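Local coordinates for protein N2152 (Neocallimastix frontalis, PDB 5U22) that probably hydrolyses glycosidic bonds in rare arabinosyl substrates, acting as a polyspecific family 39 glycoside hydrolase of an anaerobic rumen fungus, at residues G76-I81 / W110-P115; A43-I48 / L103-P108; N129-S134 / Q173-E178. All coordinates share one frame; numbering follows the deposited sequence.

Contact 1 of 3, residues G76-I81 / W110-P115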
loop_
_atom_site.group_PDB
_atom_site.type_symbol
_atom_site.label_atom_id
_atom_site.label_comp_id
_atom_site.label_asym_id
_atom_site.label_seq_id
_atom_site.Cartn_x
_atom_site.Cartn_y
_atom_site.Cartn_z
ATOM N N GLY A 76 -26.120 -10.734 5.064
ATOM C CA GLY A 76 -25.670 -10.882 6.430
ATOM C C GLY A 76 -24.217 -10.551 6.668
ATOM O O GLY A 76 -23.746 -10.689 7.806
ATOM N N ARG A 77 -23.492 -10.125 5.638
ATOM C CA ARG A 77 -22.077 -9.833 5.744
ATOM C C ARG A 77 -21.888 -8.326 5.883
ATOM O O ARG A 77 -22.848 -7.548 5.885
ATOM C CB ARG A 77 -21.330 -10.392 4.531
ATOM C CG ARG A 77 -21.685 -11.830 4.186
ATOM C CD ARG A 77 -21.615 -12.772 5.370
ATOM N NE ARG A 77 -21.650 -14.158 4.912
ATOM C CZ ARG A 77 -21.435 -15.207 5.699
ATOM N NH1 ARG A 77 -21.171 -15.032 6.982
ATOM N NH2 ARG A 77 -21.469 -16.428 5.191
ATOM N N GLN A 78 -20.628 -7.906 6.020
ATOM C CA GLN A 78 -20.354 -6.480 6.154
ATOM C C GLN A 78 -20.804 -5.708 4.921
ATOM O O GLN A 78 -21.402 -4.636 5.041
ATOM C CB GLN A 78 -18.865 -6.241 6.401
ATOM C CG GLN A 78 -18.466 -4.768 6.535
ATOM C CD GLN A 78 -18.950 -4.098 7.818
ATOM O OE1 GLN A 78 -18.937 -2.877 7.921
ATOM N NE2 GLN A 78 -19.356 -4.888 8.801
ATOM N N GLN A 79 -20.510 -6.219 3.734
ATOM C CA GLN A 79 -20.831 -5.534 2.494
ATOM C C GLN A 79 -21.450 -6.504 1.497
ATOM O O GLN A 79 -21.296 -7.726 1.620
ATOM C CB GLN A 79 -19.572 -4.895 1.885
ATOM C CG GLN A 79 -18.926 -3.819 2.754
ATOM C CD GLN A 79 -19.800 -2.576 2.913
ATOM O OE1 GLN A 79 -20.743 -2.366 2.151
ATOM N NE2 GLN A 79 -19.472 -1.743 3.895
ATOM N N PRO A 80 -22.158 -5.987 0.488
ATOM C CA PRO A 80 -22.752 -6.874 -0.527
ATOM C C PRO A 80 -21.749 -7.454 -1.515
ATOM O O PRO A 80 -22.113 -8.387 -2.247
ATOM C CB PRO A 80 -23.756 -5.960 -1.253
ATOM C CG PRO A 80 -23.293 -4.574 -0.970
ATOM C CD PRO A 80 -22.664 -4.606 0.393
ATOM N N ILE A 81 -20.515 -6.940 -1.564
ATOM C CA ILE A 81 -19.546 -7.285 -2.603
ATOM C C ILE A 81 -18.191 -7.621 -1.992
ATOM O O ILE A 81 -17.908 -7.314 -0.833
ATOM C CB ILE A 81 -19.367 -6.143 -3.639
ATOM C CG1 ILE A 81 -18.495 -5.000 -3.099
ATOM C CG2 ILE A 81 -20.709 -5.639 -4.169
ATOM C CD1 ILE A 81 -19.033 -4.243 -1.887
ATOM N N TRP A 110 -21.207 -1.590 11.690
ATOM C CA TRP A 110 -20.003 -0.881 12.122
ATOM C C TRP A 110 -20.330 -0.016 13.338
ATOM O O TRP A 110 -21.103 0.941 13.229
ATOM C CB TRP A 110 -19.417 -0.015 11.002
ATOM C CG TRP A 110 -18.093 0.600 11.384
ATOM C CD1 TRP A 110 -17.896 1.809 11.983
ATOM C CD2 TRP A 110 -16.789 0.027 11.200
ATOM N NE1 TRP A 110 -16.552 2.029 12.182
ATOM C CE2 TRP A 110 -15.850 0.951 11.712
ATOM C CE3 TRP A 110 -16.325 -1.171 10.648
ATOM C CZ2 TRP A 110 -14.466 0.715 11.689
ATOM C CZ3 TRP A 110 -14.946 -1.413 10.636
ATOM C CH2 TRP A 110 -14.035 -0.468 11.152
ATOM N N PRO A 111 -19.757 -0.356 14.508
ATOM C CA PRO A 111 -18.841 -1.482 14.749
ATOM C C PRO A 111 -19.467 -2.849 14.508
ATOM O O PRO A 111 -20.683 -2.977 14.652
ATOM C CB PRO A 111 -18.470 -1.317 16.219
ATOM C CG PRO A 111 -18.654 0.161 16.479
ATOM C CD PRO A 111 -19.885 0.495 15.702
ATOM N N TYR A 112 -18.635 -3.821 14.125
ATOM C CA TYR A 112 -19.099 -5.178 13.839
ATOM C C TYR A 112 -20.022 -5.693 14.931
ATOM O O TYR A 112 -19.742 -5.555 16.125
ATOM C CB TYR A 112 -17.915 -6.135 13.699
ATOM C CG TYR A 112 -16.965 -5.770 12.587
ATOM C CD1 TYR A 112 -17.301 -6.008 11.262
ATOM C CD2 TYR A 112 -15.736 -5.170 12.860
ATOM C CE1 TYR A 112 -16.434 -5.666 10.234
ATOM C CE2 TYR A 112 -14.865 -4.827 11.840
ATOM C CZ TYR A 112 -15.226 -5.073 10.530
ATOM O OH TYR A 112 -14.378 -4.730 9.501
ATOM N N ARG A 113 -21.112 -6.320 14.516
ATOM C CA ARG A 113 -22.059 -6.872 15.476
ATOM C C ARG A 113 -21.577 -8.261 15.862
ATOM O O ARG A 113 -21.770 -9.228 15.122
ATOM C CB ARG A 113 -23.465 -6.882 14.890
ATOM C CG ARG A 113 -24.063 -5.490 14.830
ATOM C CD ARG A 113 -25.570 -5.557 14.809
ATOM N NE ARG A 113 -26.044 -5.958 13.494
ATOM C CZ ARG A 113 -26.165 -5.118 12.477
ATOM N NH1 ARG A 113 -25.837 -3.843 12.633
ATOM N NH2 ARG A 113 -26.602 -5.553 11.303
ATOM N N TRP A 114 -20.926 -8.350 17.020
ATOM C CA TRP A 114 -20.358 -9.609 17.482
ATOM C C TRP A 114 -21.474 -10.603 17.785
ATOM O O TRP A 114 -22.398 -10.274 18.542
ATOM C CB TRP A 114 -19.520 -9.359 18.727
ATOM C CG TRP A 114 -18.921 -10.567 19.369
ATOM C CD1 TRP A 114 -19.301 -11.143 20.550
ATOM C CD2 TRP A 114 -17.819 -11.342 18.880
ATOM N NE1 TRP A 114 -18.491 -12.225 20.831
ATOM C CE2 TRP A 114 -17.580 -12.372 19.817
ATOM C CE3 TRP A 114 -17.012 -11.267 17.743
ATOM C CZ2 TRP A 114 -16.568 -13.312 19.650
ATOM C CZ3 TRP A 114 -16.005 -12.203 17.582
ATOM C CH2 TRP A 114 -15.793 -13.213 18.527
ATOM N N PRO A 115 -21.434 -11.808 17.217
ATOM C CA PRO A 115 -22.509 -12.791 17.439
ATOM C C PRO A 115 -22.195 -13.831 18.505
ATOM O O PRO A 115 -22.958 -14.798 18.626
ATOM C CB PRO A 115 -22.605 -13.458 16.063
ATOM C CG PRO A 115 -21.157 -13.536 15.628
ATOM C CD PRO A 115 -20.478 -12.281 16.197
#
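Gln78 sets its amide against the ring of Tyr112. The amide nitrogen does the touching: Gln78 NE2 lies 3.3 Å from Tyr112 CE1. Gln78 NE2 is almost as near to Tyr112 CD1, at 3.4 Å. The amide carbon follows, with Gln78 CD 3.8 Å from Tyr112 CE1. The two side chains meet at about a right angle, and the amide plane is turned 63° from the ring plane. The other end of the amide makes a looser contact, Gln78 OE1 to Trp110 CE3 at 4.1 Å. The side chain of Gln78 starts toward 110-115, with CG anti to the backbone N (chi1 179°), and the bend at chi2 (70°) lays the amide beside the rings. The rotation of this amide is fixed from the second loop, because NE2 hydrogen-bonds to the carbonyl oxygens of Leu107 and Gly109.

Tyr112 is held at its own tip, where OH bonds to Asp105 OD1 and Asn146 ND2. One face of its ring receives Trp110 CE3 near the rim, 4.0 Å above the plane. The Trp110 side chain is about 3 Å, at nearest atoms, from a bound bis-tris buffer molecule. The contact joins the loop between strand 66-70 and helix 84-91 to the loop between strand 98-102 and helix 117-134. Helix 148-151 packs against Trp110 and Tyr112 through Thr151.

Contact 2 of 3, residues A43-I48 / L103-P108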
loop_
_atom_site.group_PDB
_atom_site.type_symbol
_atom_site.label_atom_id
_atom_site.label_comp_id
_atom_site.label_asym_id
_atom_site.label_seq_id
_atom_site.Cartn_x
_atom_site.Cartn_y
_atom_site.Cartn_z
ATOM N N ALA A 43 -5.270 -2.171 -2.832
ATOM C CA ALA A 43 -6.381 -1.395 -2.278
ATOM C C ALA A 43 -7.381 -2.294 -1.564
ATOM O O ALA A 43 -7.621 -3.431 -1.973
ATOM C CB ALA A 43 -7.111 -0.600 -3.364
ATOM N N HIS A 44 -7.972 -1.751 -0.499
ATOM C CA HIS A 44 -9.054 -2.410 0.227
ATOM C C HIS A 44 -10.347 -2.319 -0.576
ATOM O O HIS A 44 -10.750 -1.226 -0.971
ATOM C CB HIS A 44 -9.228 -1.744 1.592
ATOM C CG HIS A 44 -10.197 -2.443 2.489
ATOM N ND1 HIS A 44 -10.228 -3.814 2.609
ATOM C CD2 HIS A 44 -11.154 -1.968 3.323
ATOM C CE1 HIS A 44 -11.169 -4.157 3.470
ATOM N NE2 HIS A 44 -11.740 -3.055 3.926
ATOM N N TYR A 45 -10.997 -3.470 -0.822
ATOM C CA TYR A 45 -12.167 -3.540 -1.713
ATOM C C TYR A 45 -11.885 -2.883 -3.062
ATOM O O TYR A 45 -12.794 -2.369 -3.724
ATOM C CB TYR A 45 -13.412 -2.895 -1.094
ATOM C CG TYR A 45 -14.147 -3.707 -0.047
ATOM C CD1 TYR A 45 -13.667 -3.800 1.258
ATOM C CD2 TYR A 45 -15.364 -4.336 -0.353
ATOM C CE1 TYR A 45 -14.362 -4.503 2.229
ATOM C CE2 TYR A 45 -16.066 -5.058 0.620
ATOM C CZ TYR A 45 -15.563 -5.125 1.906
ATOM O OH TYR A 45 -16.248 -5.832 2.872
ATOM N N GLY A 46 -10.610 -2.850 -3.464
ATOM C CA GLY A 46 -10.268 -2.204 -4.714
ATOM C C GLY A 46 -10.602 -3.040 -5.919
ATOM O O GLY A 46 -10.791 -2.495 -7.009
ATOM N N LEU A 47 -10.685 -4.353 -5.733
ATOM C CA LEU A 47 -11.064 -5.294 -6.775
ATOM C C LEU A 47 -12.189 -6.146 -6.219
ATOM O O LEU A 47 -12.050 -6.703 -5.128
ATOM C CB LEU A 47 -9.877 -6.173 -7.180
ATOM C CG LEU A 47 -10.135 -7.285 -8.195
ATOM C CD1 LEU A 47 -10.663 -6.709 -9.499
ATOM C CD2 LEU A 47 -8.852 -8.086 -8.435
ATOM N N ILE A 48 -13.302 -6.236 -6.944
ATOM C CA ILE A 48 -14.407 -7.084 -6.493
ATOM C C ILE A 48 -14.804 -8.048 -7.603
ATOM O O ILE A 48 -14.055 -8.232 -8.573
ATOM C CB ILE A 48 -15.601 -6.242 -6.012
ATOM C CG1 ILE A 48 -16.127 -5.336 -7.133
ATOM C CG2 ILE A 48 -15.183 -5.395 -4.793
ATOM C CD1 ILE A 48 -17.305 -4.492 -6.679
ATOM N N LEU A 103 -11.169 -11.347 7.772
ATOM C CA LEU A 103 -12.194 -12.192 8.382
ATOM C C LEU A 103 -13.282 -11.376 9.069
ATOM O O LEU A 103 -14.426 -11.839 9.154
ATOM C CB LEU A 103 -11.550 -13.152 9.391
ATOM C CG LEU A 103 -10.605 -14.214 8.825
ATOM C CD1 LEU A 103 -9.809 -14.896 9.943
ATOM C CD2 LEU A 103 -11.405 -15.246 8.055
ATOM N N ALA A 104 -12.954 -10.177 9.575
ATOM C CA ALA A 104 -13.940 -9.391 10.316
ATOM C C ALA A 104 -15.197 -9.150 9.496
ATOM O O ALA A 104 -16.302 -9.092 10.048
ATOM C CB ALA A 104 -13.341 -8.048 10.749
ATOM N N ASP A 105 -15.062 -9.023 8.179
ATOM C CA ASP A 105 -16.223 -8.634 7.386
ATOM C C ASP A 105 -17.194 -9.787 7.145
ATOM O O ASP A 105 -18.201 -9.603 6.451
ATOM C CB ASP A 105 -15.768 -8.001 6.072
ATOM C CG ASP A 105 -15.400 -6.541 6.248
ATOM O OD1 ASP A 105 -15.152 -6.142 7.407
ATOM O OD2 ASP A 105 -15.401 -5.778 5.256
ATOM N N ILE A 106 -16.925 -10.964 7.712
ATOM C CA ILE A 106 -17.983 -11.953 7.906
ATOM C C ILE A 106 -19.178 -11.319 8.601
ATOM O O ILE A 106 -20.334 -11.692 8.345
ATOM C CB ILE A 106 -17.448 -13.156 8.716
ATOM C CG1 ILE A 106 -16.521 -14.022 7.863
ATOM C CG2 ILE A 106 -18.608 -13.997 9.301
ATOM C CD1 ILE A 106 -15.881 -15.136 8.643
ATOM N N LEU A 107 -18.932 -10.361 9.466
ATOM C CA LEU A 107 -19.920 -9.784 10.376
ATOM C C LEU A 107 -20.491 -8.479 9.837
ATOM O O LEU A 107 -19.758 -7.676 9.247
ATOM C CB LEU A 107 -19.295 -9.515 11.744
ATOM C CG LEU A 107 -18.695 -10.745 12.423
ATOM C CD1 LEU A 107 -18.065 -10.324 13.750
ATOM C CD2 LEU A 107 -19.756 -11.831 12.620
ATOM N N PRO A 108 -21.781 -8.244 10.078
ATOM C CA PRO A 108 -22.416 -6.997 9.650
ATOM C C PRO A 108 -22.285 -5.907 10.706
ATOM O O PRO A 108 -22.025 -6.167 11.880
ATOM C CB PRO A 108 -23.883 -7.417 9.502
ATOM C CG PRO A 108 -24.062 -8.351 10.689
ATOM C CD PRO A 108 -22.732 -9.111 10.804
HETATM O O HOH W 1 -13.960 -3.458 6.079
#
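At the edge of the TIM barrel, segment 43-48, coming from the beta-sandwich part, meets the loop after strand 98-102 through Tyr45 and Asp105. The phenol reaches across to the carboxylate: Tyr45 OH donates to Asp105 OD2 at 2.5 Å. The carboxylate accepts on its anti lone pair, and OD2 approaches the tyrosine ring edge-on. Ring and carboxylate planes are 46° apart.

OD2 is gripped a second time by water 1, which donates to it at 2.9 Å. The same water lies in the plane of the His44 ring, with its oxygen 3.1 Å from His44 NE2. It thus bridges histidine and aspartate, whose atoms NE2 and OD2 are 4.8 Å apart. Tyr45 CD1 sits over the rim of one face of the His44 ring, and Trp280 stacks on the Tyr45 ring. Asp105 stands on a short 3-10 turn, 103-106, with the carboxylate of Glu102 close to OD2.

Backbone bonds tie Ala43 and Tyr45 to Arg68 of strand 66-70, and His44 to Ile278 of strand 275-278. This bridging fits the closure of a (beta/alpha)8 barrel, 43-48 taking an irregular place between the first and last regular strands.

Contact 3 of 3, residues N129-S134 / Q173-E178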
loop_
_atom_site.group_PDB
_atom_site.type_symbol
_atom_site.label_atom_id
_atom_site.label_comp_id
_atom_site.label_asym_id
_atom_site.label_seq_id
_atom_site.Cartn_x
_atom_site.Cartn_y
_atom_site.Cartn_z
ATOM N N ASN A 129 -12.897 -23.982 5.130
ATOM C CA ASN A 129 -13.243 -25.115 4.277
ATOM C C ASN A 129 -13.354 -24.689 2.813
ATOM O O ASN A 129 -12.786 -25.333 1.922
ATOM C CB ASN A 129 -14.544 -25.745 4.756
ATOM C CG ASN A 129 -15.046 -26.820 3.816
ATOM O OD1 ASN A 129 -14.515 -27.933 3.789
ATOM N ND2 ASN A 129 -16.080 -26.498 3.041
ATOM N N ASP A 130 -14.084 -23.598 2.548
ATOM C CA ASP A 130 -14.227 -23.125 1.172
ATOM C C ASP A 130 -12.896 -22.653 0.611
ATOM O O ASP A 130 -12.616 -22.844 -0.578
ATOM C CB ASP A 130 -15.252 -21.995 1.099
ATOM C CG ASP A 130 -16.658 -22.458 1.430
ATOM O OD1 ASP A 130 -16.899 -23.686 1.427
ATOM O OD2 ASP A 130 -17.527 -21.598 1.682
ATOM N N LYS A 131 -12.085 -22.006 1.449
ATOM C CA LYS A 131 -10.740 -21.594 1.055
ATOM C C LYS A 131 -9.918 -22.783 0.571
ATOM O O LYS A 131 -9.339 -22.749 -0.518
ATOM C CB LYS A 131 -10.056 -20.892 2.231
ATOM C CG LYS A 131 -8.613 -20.457 1.990
ATOM C CD LYS A 131 -8.077 -19.694 3.198
ATOM C CE LYS A 131 -6.609 -19.248 3.018
ATOM N NZ LYS A 131 -5.616 -20.333 3.223
ATOM N N LYS A 132 -9.878 -23.859 1.360
ATOM C CA LYS A 132 -9.100 -25.035 0.966
ATOM C C LYS A 132 -9.671 -25.691 -0.288
ATOM O O LYS A 132 -8.915 -26.119 -1.170
ATOM C CB LYS A 132 -9.039 -26.039 2.120
ATOM C CG LYS A 132 -8.193 -25.580 3.300
ATOM N N LYS A 133 -11.003 -25.770 -0.391
ATOM C CA LYS A 133 -11.619 -26.396 -1.557
ATOM C C LYS A 133 -11.353 -25.610 -2.836
ATOM O O LYS A 133 -11.335 -26.194 -3.927
ATOM C CB LYS A 133 -13.124 -26.546 -1.339
ATOM N N SER A 134 -11.155 -24.292 -2.732
ATOM C CA SER A 134 -10.892 -23.488 -3.924
ATOM C C SER A 134 -9.593 -23.898 -4.614
ATOM O O SER A 134 -9.442 -23.695 -5.822
ATOM C CB SER A 134 -10.831 -21.999 -3.561
ATOM O OG SER A 134 -9.572 -21.700 -2.970
ATOM N N GLN A 173 -4.736 -24.333 13.998
ATOM C CA GLN A 173 -5.211 -25.706 13.919
ATOM C C GLN A 173 -5.791 -26.019 12.540
ATOM O O GLN A 173 -5.458 -27.050 11.945
ATOM C CB GLN A 173 -6.251 -25.960 15.015
ATOM N N ILE A 174 -6.657 -25.148 12.008
ATOM C CA ILE A 174 -7.392 -25.493 10.795
ATOM C C ILE A 174 -6.773 -24.955 9.501
ATOM O O ILE A 174 -7.158 -25.415 8.419
ATOM C CB ILE A 174 -8.869 -25.054 10.886
ATOM C CG1 ILE A 174 -9.011 -23.524 10.839
ATOM C CG2 ILE A 174 -9.520 -25.622 12.153
ATOM C CD1 ILE A 174 -10.467 -23.056 10.941
ATOM N N ASP A 175 -5.844 -24.002 9.567
ATOM C CA ASP A 175 -5.151 -23.505 8.371
ATOM C C ASP A 175 -3.691 -23.242 8.726
ATOM O O ASP A 175 -3.205 -22.108 8.661
ATOM C CB ASP A 175 -5.844 -22.249 7.827
ATOM C CG ASP A 175 -5.425 -21.898 6.402
ATOM O OD1 ASP A 175 -4.636 -22.655 5.791
ATOM O OD2 ASP A 175 -5.902 -20.853 5.879
ATOM N N PRO A 176 -2.954 -24.293 9.105
ATOM C CA PRO A 176 -1.644 -24.088 9.752
ATOM C C PRO A 176 -0.598 -23.444 8.857
ATOM O O PRO A 176 0.334 -22.805 9.361
ATOM C CB PRO A 176 -1.239 -25.517 10.157
ATOM C CG PRO A 176 -1.961 -26.397 9.199
ATOM C CD PRO A 176 -3.284 -25.718 8.956
ATOM N N ASN A 177 -0.715 -23.585 7.543
ATOM C CA ASN A 177 0.303 -23.055 6.651
ATOM C C ASN A 177 0.008 -21.638 6.177
ATOM O O ASN A 177 0.801 -21.075 5.408
ATOM C CB ASN A 177 0.467 -24.010 5.476
ATOM C CG ASN A 177 0.872 -25.383 5.938
ATOM O OD1 ASN A 177 1.769 -25.517 6.777
ATOM N ND2 ASN A 177 0.194 -26.402 5.441
ATOM N N GLU A 178 -1.084 -21.039 6.633
ATOM C CA GLU A 178 -1.411 -19.688 6.217
ATOM C C GLU A 178 -0.845 -18.680 7.210
ATOM O O GLU A 178 -0.729 -18.954 8.407
ATOM C CB GLU A 178 -2.929 -19.521 6.086
ATOM C CG GLU A 178 -3.368 -18.199 5.466
ATOM C CD GLU A 178 -2.773 -17.970 4.084
ATOM O OE1 GLU A 178 -3.411 -18.382 3.084
ATOM O OE2 GLU A 178 -1.667 -17.380 3.998
#
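Lys131 NZ is gripped by two carboxylates at once. It donates to Asp175 OD2 at 2.7 Å and to Glu178 OE1 at 2.9 Å, and both pairs are salt bridges. The acceptors are used differently. Asp175 offers the syn lone pair of OD2, on the side of its other oxygen. Glu178 offers the anti lone pair of OE1, on the side away from its other oxygen. The grip of Asp175 is through one oxygen, since its OD1 stays 3.6 Å from Lys131 NZ.

The lysine reaches out fully extended from the helix as far as CE, and a last bend (chi4 -78°) places NZ between the acids. The chain crosses the Asp175 side chain at about a right angle. The acids are brought together by a type I turn, closed by Glu178 N to Asp175 O at 3.1 Å. On the helix side, Ser134 OG bonds back to Lys131 O at 2.7 Å, and it also binds Leu136 N.

Two negative groups so close would probably stabilise the charged lysine, which is buried here. Phe139 of strand 139-143 touches Lys131 and Glu178, while Asn142 touches both acids. The network ties the last part of helix 117-134 to the turn between helix 160-174 and strand 180-185. It belongs to the helix-to-strand turns of a TIM barrel, at the end where its strands begin.

In the fold
From the N terminus, the chain leaves strand 31-35 and enters 43-48, the first half of contact 2. It runs through strand 66-70 and reaches 76-81, which opens contact 1. Strand 98-102 then leads to 103-108, closing contact 2 over 54 intervening residues, and 110-115 closes contact 1. These two contacts cross along the chain and touch in space, with about 10 Å between centres. Together they tie 43-48 to the loops that leave the C-terminal ends of strands 66-70 and 98-102. Contact 3 follows in series. Its centre lies about 18 Å from that of contact 2 and about 22 Å from that of contact 1. It ties the outer helix 117-134 to the turn before strand 180-185.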